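Novel antigen receptor (Ginglymostoma cirratum, PDB 4Q97) is the heavy-chain-only IgNAR antibody of nurse shark, probably recognising antigen through its variable domain, while the C1 domain described here is a constant immunoglobulin domain. Local coordinates at residues 29-34 against 75-80; 36-41 against 94-99; 47-52 against 88-93. One frame throughout, in Å; residues are numbered along the deposited sequence.

Interaction 1. Residues 29-34 against 75-80; sequences VQLVCL and SLLKVP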
loop_
_atom_site.group_PDB
_atom_site.type_symbol
_atom_site.label_atom_id
_atom_site.label_comp_id
_atom_site.label_asym_id
_atom_site.label_seq_id
_atom_site.Cartn_x
_atom_site.Cartn_y
_atom_site.Cartn_z
ATOM N N VAL A 29 0.433 -14.178 2.749
ATOM C CA VAL A 29 0.807 -13.060 3.590
ATOM C C VAL A 29 1.069 -11.914 2.630
ATOM O O VAL A 29 1.693 -12.105 1.585
ATOM C CB VAL A 29 2.019 -13.424 4.490
ATOM C CG1 VAL A 29 3.312 -12.798 3.994
ATOM C CG2 VAL A 29 1.752 -13.018 5.928
ATOM N N GLN A 30 0.540 -10.741 2.957
ATOM C CA GLN A 30 0.603 -9.596 2.052
ATOM C C GLN A 30 1.702 -8.627 2.468
ATOM O O GLN A 30 1.754 -8.171 3.619
ATOM C CB GLN A 30 -0.752 -8.879 1.985
ATOM C CG GLN A 30 -0.883 -7.841 0.874
ATOM C CD GLN A 30 -1.397 -8.415 -0.436
ATOM O OE1 GLN A 30 -1.417 -9.639 -0.633
ATOM N NE2 GLN A 30 -1.819 -7.524 -1.334
ATOM N N LEU A 31 2.586 -8.340 1.519
ATOM C CA LEU A 31 3.634 -7.350 1.700
ATOM C C LEU A 31 3.375 -6.180 0.773
ATOM O O LEU A 31 3.008 -6.368 -0.386
ATOM C CB LEU A 31 5.014 -7.941 1.419
ATOM C CG LEU A 31 5.493 -9.127 2.253
ATOM C CD1 LEU A 31 6.959 -9.390 1.959
ATOM C CD2 LEU A 31 5.290 -8.892 3.740
ATOM N N VAL A 32 3.556 -4.973 1.298
ATOM C CA VAL A 32 3.377 -3.763 0.517
ATOM C C VAL A 32 4.699 -3.008 0.449
ATOM O O VAL A 32 5.258 -2.609 1.476
ATOM C CB VAL A 32 2.278 -2.847 1.107
ATOM C CG1 VAL A 32 2.155 -1.561 0.298
ATOM C CG2 VAL A 32 0.939 -3.567 1.149
ATOM N N CYS A 33 5.202 -2.826 -0.765
ATOM C CA CYS A 33 6.320 -1.921 -0.969
ATOM C C CYS A 33 5.774 -0.549 -1.359
ATOM O O CYS A 33 5.439 -0.302 -2.518
ATOM C CB CYS A 33 7.289 -2.469 -2.018
ATOM S SG CYS A 33 8.774 -1.474 -2.258
ATOM N N LEU A 34 5.664 0.330 -0.367
ATOM C CA LEU A 34 5.208 1.690 -0.598
ATOM C C LEU A 34 6.329 2.593 -1.075
ATOM O O LEU A 34 7.359 2.715 -0.414
ATOM C CB LEU A 34 4.599 2.289 0.660
ATOM C CG LEU A 34 3.782 3.521 0.311
ATOM C CD1 LEU A 34 2.587 3.131 -0.547
ATOM C CD2 LEU A 34 3.347 4.193 1.589
ATOM N N SER A 75 3.698 -1.463 -4.541
ATOM C CA SER A 75 3.970 -2.762 -5.140
ATOM C C SER A 75 3.522 -3.855 -4.179
ATOM O O SER A 75 3.974 -3.913 -3.030
ATOM C CB SER A 75 5.449 -2.919 -5.493
ATOM O OG SER A 75 5.650 -4.097 -6.256
ATOM N N LEU A 76 2.634 -4.717 -4.662
ATOM C CA LEU A 76 1.955 -5.699 -3.824
ATOM C C LEU A 76 2.413 -7.128 -4.084
ATOM O O LEU A 76 2.264 -7.641 -5.193
ATOM C CB LEU A 76 0.446 -5.600 -4.047
ATOM C CG LEU A 76 -0.238 -4.404 -3.399
ATOM C CD1 LEU A 76 -1.549 -4.070 -4.096
ATOM C CD2 LEU A 76 -0.454 -4.710 -1.928
ATOM N N LEU A 77 2.959 -7.763 -3.051
ATOM C CA LEU A 77 3.388 -9.149 -3.140
ATOM C C LEU A 77 2.640 -10.023 -2.141
ATOM O O LEU A 77 2.598 -9.722 -0.940
ATOM C CB LEU A 77 4.903 -9.272 -2.940
ATOM C CG LEU A 77 5.509 -10.680 -2.813
ATOM C CD1 LEU A 77 5.513 -11.423 -4.141
ATOM C CD2 LEU A 77 6.918 -10.611 -2.246
ATOM N N LYS A 78 2.038 -11.096 -2.653
ATOM C CA LYS A 78 1.471 -12.139 -1.806
ATOM C C LYS A 78 2.537 -13.202 -1.642
ATOM O O LYS A 78 2.989 -13.791 -2.630
ATOM C CB LYS A 78 0.235 -12.775 -2.445
ATOM C CG LYS A 78 -0.622 -11.845 -3.285
ATOM C CD LYS A 78 -1.761 -12.622 -3.919
ATOM C CE LYS A 78 -2.032 -12.166 -5.346
ATOM N NZ LYS A 78 -2.694 -13.242 -6.141
ATOM N N VAL A 79 2.956 -13.436 -0.403
ATOM C CA VAL A 79 3.908 -14.505 -0.127
ATOM C C VAL A 79 3.243 -15.651 0.639
ATOM O O VAL A 79 2.553 -15.419 1.630
ATOM C CB VAL A 79 5.220 -13.991 0.542
ATOM C CG1 VAL A 79 5.143 -12.503 0.845
ATOM C CG2 VAL A 79 5.584 -14.784 1.791
ATOM N N PRO A 80 3.411 -16.890 0.143
ATOM C CA PRO A 80 3.017 -18.100 0.855
ATOM C C PRO A 80 3.319 -18.021 2.358
ATOM O O PRO A 80 4.439 -17.684 2.746
ATOM C CB PRO A 80 3.879 -19.181 0.188
ATOM C CG PRO A 80 4.239 -18.636 -1.166
ATOM C CD PRO A 80 3.799 -17.199 -1.245
#

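Interaction 2. Residues 36-41 against 94-99; sequences SGYYPE and VSHSAT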
loop_
_atom_site.group_PDB
_atom_site.type_symbol
_atom_site.label_atom_id
_atom_site.label_comp_id
_atom_site.label_asym_id
_atom_site.label_seq_id
_atom_site.Cartn_x
_atom_site.Cartn_y
_atom_site.Cartn_z
ATOM N N SER A 36 6.721 6.473 -2.325
ATOM C CA SER A 36 6.031 7.763 -2.370
ATOM C C SER A 36 6.998 8.936 -2.386
ATOM O O SER A 36 8.093 8.853 -1.836
ATOM C CB SER A 36 5.107 7.888 -1.156
ATOM O OG SER A 36 5.836 7.701 0.039
ATOM N N GLY A 37 6.588 10.033 -3.012
ATOM C CA GLY A 37 7.332 11.288 -2.916
ATOM C C GLY A 37 8.443 11.453 -3.928
ATOM O O GLY A 37 9.395 12.215 -3.707
ATOM N N TYR A 38 8.316 10.750 -5.048
ATOM C CA TYR A 38 9.313 10.814 -6.102
ATOM C C TYR A 38 8.826 11.616 -7.306
ATOM O O TYR A 38 7.637 11.604 -7.650
ATOM C CB TYR A 38 9.762 9.406 -6.518
ATOM C CG TYR A 38 8.650 8.530 -7.046
ATOM C CD1 TYR A 38 8.414 8.428 -8.411
ATOM C CD2 TYR A 38 7.837 7.797 -6.181
ATOM C CE1 TYR A 38 7.393 7.629 -8.904
ATOM C CE2 TYR A 38 6.812 6.995 -6.668
ATOM C CZ TYR A 38 6.594 6.920 -8.029
ATOM O OH TYR A 38 5.585 6.129 -8.529
ATOM N N TYR A 39 9.763 12.330 -7.919
ATOM C CA TYR A 39 9.528 13.083 -9.143
ATOM C C TYR A 39 10.823 13.043 -9.953
ATOM O O TYR A 39 11.896 13.268 -9.387
ATOM C CB TYR A 39 9.152 14.537 -8.834
ATOM C CG TYR A 39 8.732 15.310 -10.062
ATOM C CD1 TYR A 39 7.393 15.395 -10.425
ATOM C CD2 TYR A 39 9.677 15.933 -10.879
ATOM C CE1 TYR A 39 7.002 16.086 -11.556
ATOM C CE2 TYR A 39 9.295 16.622 -12.020
ATOM C CZ TYR A 39 7.952 16.696 -12.349
ATOM O OH TYR A 39 7.548 17.383 -13.467
ATOM N N PRO A 40 10.745 12.735 -11.269
ATOM C CA PRO A 40 9.610 12.322 -12.110
ATOM C C PRO A 40 9.067 10.939 -11.736
ATOM O O PRO A 40 9.524 10.342 -10.762
ATOM C CB PRO A 40 10.220 12.275 -13.520
ATOM C CG PRO A 40 11.428 13.138 -13.452
ATOM C CD PRO A 40 11.965 12.905 -12.076
ATOM N N GLU A 41 8.103 10.440 -12.507
ATOM C CA GLU A 41 7.454 9.158 -12.213
ATOM C C GLU A 41 8.357 7.925 -12.410
ATOM O O GLU A 41 8.288 6.983 -11.627
ATOM C CB GLU A 41 6.144 9.023 -13.003
ATOM C CG GLU A 41 6.312 8.897 -14.506
ATOM C CD GLU A 41 5.331 9.763 -15.271
ATOM O OE1 GLU A 41 5.772 10.791 -15.827
ATOM O OE2 GLU A 41 4.125 9.429 -15.305
ATOM N N VAL A 94 14.005 -0.157 -5.156
ATOM C CA VAL A 94 13.445 0.931 -5.958
ATOM C C VAL A 94 14.532 1.776 -6.634
ATOM O O VAL A 94 15.433 2.309 -5.972
ATOM C CB VAL A 94 12.523 1.850 -5.126
ATOM C CG1 VAL A 94 11.787 2.822 -6.044
ATOM C CG2 VAL A 94 11.531 1.029 -4.306
ATOM N N SER A 95 14.428 1.897 -7.955
ATOM C CA SER A 95 15.383 2.658 -8.751
ATOM C C SER A 95 14.761 3.904 -9.342
ATOM O O SER A 95 13.659 3.861 -9.890
ATOM C CB SER A 95 15.969 1.801 -9.875
ATOM O OG SER A 95 17.373 1.691 -9.741
ATOM N N HIS A 96 15.489 5.011 -9.232
ATOM C CA HIS A 96 15.043 6.301 -9.731
ATOM C C HIS A 96 16.230 6.974 -10.407
ATOM O O HIS A 96 17.064 7.599 -9.753
ATOM C CB HIS A 96 14.489 7.144 -8.576
ATOM C CG HIS A 96 13.733 8.361 -9.015
ATOM N ND1 HIS A 96 12.633 8.296 -9.843
ATOM C CD2 HIS A 96 13.907 9.670 -8.724
ATOM C CE1 HIS A 96 12.172 9.516 -10.053
ATOM N NE2 HIS A 96 12.927 10.368 -9.382
ATOM N N SER A 97 16.308 6.815 -11.726
ATOM C CA SER A 97 17.436 7.322 -12.508
ATOM C C SER A 97 17.651 8.823 -12.348
ATOM O O SER A 97 18.786 9.270 -12.179
ATOM C CB SER A 97 17.266 6.984 -13.987
ATOM O OG SER A 97 18.370 7.461 -14.737
ATOM N N ALA A 98 16.562 9.591 -12.393
ATOM C CA ALA A 98 16.640 11.052 -12.386
ATOM C C ALA A 98 17.352 11.600 -11.149
ATOM O O ALA A 98 17.908 12.699 -11.175
ATOM C CB ALA A 98 15.253 11.659 -12.521
ATOM N N THR A 99 17.336 10.816 -10.077
ATOM C CA THR A 99 17.987 11.180 -8.824
ATOM C C THR A 99 19.211 10.292 -8.565
ATOM O O THR A 99 19.876 10.431 -7.535
ATOM C CB THR A 99 16.992 11.115 -7.640
ATOM O OG1 THR A 99 17.609 11.623 -6.455
ATOM C CG2 THR A 99 16.546 9.693 -7.376
#

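Interaction 3. Residues 47-52 against 88-93; sequences WQKNTK and SVYSCQ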
loop_
_atom_site.group_PDB
_atom_site.type_symbol
_atom_site.label_atom_id
_atom_site.label_comp_id
_atom_site.label_asym_id
_atom_site.label_seq_id
_atom_site.Cartn_x
_atom_site.Cartn_y
_atom_site.Cartn_z
ATOM N N TRP A 47 11.580 -7.226 -6.522
ATOM C CA TRP A 47 11.484 -7.949 -5.265
ATOM C C TRP A 47 12.539 -9.030 -5.174
ATOM O O TRP A 47 12.904 -9.635 -6.186
ATOM C CB TRP A 47 10.120 -8.615 -5.160
ATOM C CG TRP A 47 8.997 -7.677 -4.924
ATOM C CD1 TRP A 47 8.246 -7.042 -5.870
ATOM C CD2 TRP A 47 8.476 -7.270 -3.653
ATOM N NE1 TRP A 47 7.288 -6.261 -5.266
ATOM C CE2 TRP A 47 7.406 -6.384 -3.906
ATOM C CE3 TRP A 47 8.809 -7.568 -2.326
ATOM C CZ2 TRP A 47 6.662 -5.789 -2.876
ATOM C CZ3 TRP A 47 8.066 -6.976 -1.301
ATOM C CH2 TRP A 47 7.006 -6.097 -1.586
ATOM N N GLN A 48 13.010 -9.274 -3.953
ATOM C CA GLN A 48 13.920 -10.381 -3.663
ATOM C C GLN A 48 13.476 -11.171 -2.440
ATOM O O GLN A 48 12.815 -10.636 -1.549
ATOM C CB GLN A 48 15.352 -9.890 -3.434
ATOM C CG GLN A 48 16.163 -9.679 -4.700
ATOM C CD GLN A 48 16.502 -8.225 -4.950
ATOM O OE1 GLN A 48 17.634 -7.904 -5.313
ATOM N NE2 GLN A 48 15.530 -7.335 -4.751
ATOM N N LYS A 49 13.839 -12.451 -2.425
ATOM C CA LYS A 49 13.725 -13.296 -1.243
ATOM C C LYS A 49 15.099 -13.881 -0.911
ATOM O O LYS A 49 15.752 -14.467 -1.781
ATOM C CB LYS A 49 12.718 -14.426 -1.479
ATOM C CG LYS A 49 12.546 -15.358 -0.290
ATOM C CD LYS A 49 11.929 -16.679 -0.711
ATOM C CE LYS A 49 12.222 -17.760 0.314
ATOM N NZ LYS A 49 12.048 -19.120 -0.262
ATOM N N ASN A 50 15.529 -13.718 0.339
ATOM C CA ASN A 50 16.802 -14.276 0.823
ATOM C C ASN A 50 17.988 -14.076 -0.119
ATOM O O ASN A 50 18.680 -15.039 -0.458
ATOM C CB ASN A 50 16.648 -15.770 1.156
ATOM C CG ASN A 50 16.390 -16.021 2.627
ATOM O OD1 ASN A 50 15.471 -15.457 3.213
ATOM N ND2 ASN A 50 17.202 -16.885 3.230
ATOM N N THR A 51 18.218 -12.826 -0.529
ATOM C CA THR A 51 19.236 -12.467 -1.534
ATOM C C THR A 51 18.682 -12.591 -2.957
ATOM O O THR A 51 18.772 -11.651 -3.749
ATOM C CB THR A 51 20.534 -13.311 -1.415
ATOM O OG1 THR A 51 20.998 -13.314 -0.059
ATOM C CG2 THR A 51 21.637 -12.774 -2.329
ATOM N N LYS A 52 18.102 -13.752 -3.260
ATOM C CA LYS A 52 17.679 -14.109 -4.619
ATOM C C LYS A 52 16.357 -13.455 -5.033
ATOM O O LYS A 52 15.455 -13.281 -4.215
ATOM C CB LYS A 52 17.577 -15.635 -4.766
ATOM C CG LYS A 52 18.803 -16.413 -4.298
ATOM C CD LYS A 52 19.920 -16.412 -5.333
ATOM C CE LYS A 52 21.192 -17.021 -4.765
ATOM N NZ LYS A 52 22.310 -17.007 -5.751
ATOM N N SER A 88 12.651 -16.238 6.180
ATOM C CA SER A 88 12.922 -15.641 4.877
ATOM C C SER A 88 12.994 -14.126 4.998
ATOM O O SER A 88 12.233 -13.519 5.756
ATOM C CB SER A 88 11.835 -16.018 3.860
ATOM O OG SER A 88 11.897 -17.385 3.484
ATOM N N VAL A 89 13.925 -13.526 4.265
ATOM C CA VAL A 89 13.991 -12.074 4.155
ATOM C C VAL A 89 13.460 -11.660 2.799
ATOM O O VAL A 89 13.944 -12.113 1.763
ATOM C CB VAL A 89 15.418 -11.506 4.365
ATOM C CG1 VAL A 89 16.440 -12.179 3.459
ATOM C CG2 VAL A 89 15.434 -9.995 4.166
ATOM N N TYR A 90 12.451 -10.804 2.813
ATOM C CA TYR A 90 11.954 -10.230 1.584
ATOM C C TYR A 90 12.376 -8.777 1.501
ATOM O O TYR A 90 12.310 -8.037 2.486
ATOM C CB TYR A 90 10.439 -10.366 1.502
ATOM C CG TYR A 90 9.967 -11.796 1.390
ATOM C CD1 TYR A 90 9.823 -12.404 0.145
ATOM C CD2 TYR A 90 9.668 -12.543 2.527
ATOM C CE1 TYR A 90 9.389 -13.714 0.036
ATOM C CE2 TYR A 90 9.236 -13.855 2.428
ATOM C CZ TYR A 90 9.099 -14.435 1.179
ATOM O OH TYR A 90 8.670 -15.736 1.065
ATOM N N SER A 91 12.835 -8.389 0.320
ATOM C CA SER A 91 13.223 -7.016 0.059
ATOM C C SER A 91 12.608 -6.558 -1.255
ATOM O O SER A 91 12.492 -7.342 -2.196
ATOM C CB SER A 91 14.753 -6.886 0.018
ATOM O OG SER A 91 15.321 -7.648 -1.043
ATOM N N CYS A 92 12.168 -5.303 -1.294
ATOM C CA CYS A 92 11.903 -4.631 -2.557
ATOM C C CYS A 92 12.990 -3.582 -2.772
ATOM O O CYS A 92 13.540 -3.014 -1.815
ATOM C CB CYS A 92 10.503 -3.996 -2.605
ATOM S SG CYS A 92 10.299 -2.588 -1.495
ATOM N N GLN A 93 13.290 -3.346 -4.041
ATOM C CA GLN A 93 14.349 -2.451 -4.444
ATOM C C GLN A 93 13.752 -1.438 -5.418
ATOM O O GLN A 93 13.057 -1.813 -6.368
ATOM C CB GLN A 93 15.492 -3.259 -5.069
ATOM C CG GLN A 93 16.761 -2.470 -5.350
ATOM C CD GLN A 93 18.029 -3.182 -4.896
ATOM O OE1 GLN A 93 18.088 -4.411 -4.839
ATOM N NE2 GLN A 93 19.054 -2.401 -4.571
#

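Interaction 1. Residues 29-34 against 75-80
The central strand pair of one sheet of an immunoglobulin sandwich is formed here: 29-34 and 75-80 run antiparallel, with V29, L31 and C33 in hydrogen-bonded pairs with V79, L77 and S75. L31 N to L77 O (2.8 Å) and L77 N to L31 O (3.0 Å) are nearly straight, whereas V29 N to V79 O is weak, bent to 123°. Valine and leucine side chains suit the face that looks into the sandwich. V29 and V79 stand side by side, CG1 to CG1 3.7 Å, and L31 CG leans across V79 CG1 at the same distance. C33 shares this face and is joined to C92 of the opposite sheet, with OG of the small S75 hydrogen-bonded to T60. On the other face V32 CG2 meets L76 CD2 at 3.6 Å. Q30, bent at chi2 (89°), lays its amide along the sheet: NE2 sits over L76 CD2, and OE1 touches K78 CG (3.5 Å). K78 extends onward to S67 of the second subunit, and L34 of that subunit packs on Q30, V32 and L76. Such a B-E strand pair, largely apolar inside and mixed outside, is typical of C1-set domains that dimerise through this sheet.

Interaction 2. Residues 36-41 against 94-99
H96 reaches across from its strand to the loop at Y39 and P40, and its imidazole makes the one hydrogen bond between 36-41 and 94-99. NE2 donates to Y39 O at 3.1 Å, with the N-H pointing well at the oxygen (161°). The oxygen lies almost in the imidazole plane, but the donor stands above the carbonyl plane, 72° out of it, and so misses the lone-pair directions. CG of H96 is anti to its backbone N (chi1 -167°), which sends the ring over the gap toward the loop. Y38 flanks it: its CB lies over one imidazole face, offset toward the rim, and the two rings form an offset edge-to-face pair, tyrosine edge toward histidine face, with centroids 6.0 Å apart. Beyond the histidine, P40 CD rests on CB of A98 at 3.5 Å, a small apolar touch between proline ring and methyl group.

The second shell fixes these groups. The peptide bond before P40 is cis, which folds the loop back, a turn well known from this position in immunoglobulin constant domains. H96 ND1 is engaged by N42 O, so both ring nitrogens face carbonyl oxygens, an environment that would favour a doubly protonated ring. T99 N bonds to H96 O at 3.2 Å, winding 97-99 into the 3-10 turn that places A98. G37 and Y38 both face F71 in a G1 bulge, and the positive phi of G37 suits glycine.

The contact thus lies at one end of the sandwich, where the chain leaves strand 28-38 to cross toward strand 44-49. Y38 packs on F71 and C73 of strand 71-80, P11 touches both Y38 and H96, and strand 89-96 supplies H96 from the opposite sheet.

Interaction 3. Residues 47-52 against 88-93
W47 lays one face of its six-membered ring against C92, whose CB sits over the ring centre in a CH-pi contact, 3.9 Å from the centroid and only 6° off the normal. The sulfur, SG, is also above that face but farther out, so a flat, broad indole is well suited to lie beside the disulfide. With CG beside its own backbone N (chi1 -72°), W47 turns the ring into the interior, where NE1 is held by S75.

On the same face K49 and Y90 run side by side: the extended lysine chain lies along the tyrosine, CG to CE1 3.6 Å, its methylenes running alongside the ring while NZ goes on to a salt bridge with E83. Y90 OH and S88 OG both bond to E83 O. Q48 faces the other way; its CB rests on S91 OG at 3.3 Å, and its bent chain brings the amide beside that of Q93, the two crossing at a slant, planes 35° apart.

Beneath these side chains Q48 and S91 exchange two backbone bonds. At the end of the ladder an asparagine takes over: N50 N donates to V89 O, and N50 OD1 accepts V89 N at 2.7 Å with the donor nearly in line with the carbonyl. The side-chain amide thereby mimics a peptide carbonyl just where strand 44-49 ends.

This is the C-F strand pair at the middle of the second sheet, between strand 52-53 and strand 101-108, with L15 and L31 of the facing sheet packed on W47.

How the interactions relate
Interactions 1 and 3 lie in opposite sheets, centres about 11 Å apart, and are tied together by the C33-C92 disulfide and by the W47 indole, which packs on C33; this is the disulfide and tryptophan core of the immunoglobulin fold. Interaction 2 lies about 21 Å from the centre of each. It shares strand 28-38 with interaction 1 and strand 89-96 with interaction 3, joining the sheets at one end. Along the chain come 29-34, 36-41, 47-52, 75-80, 88-93 and 94-99. Early segments thus pair with late ones, consistent with a sandwich that can close only once distant parts of the chain have met.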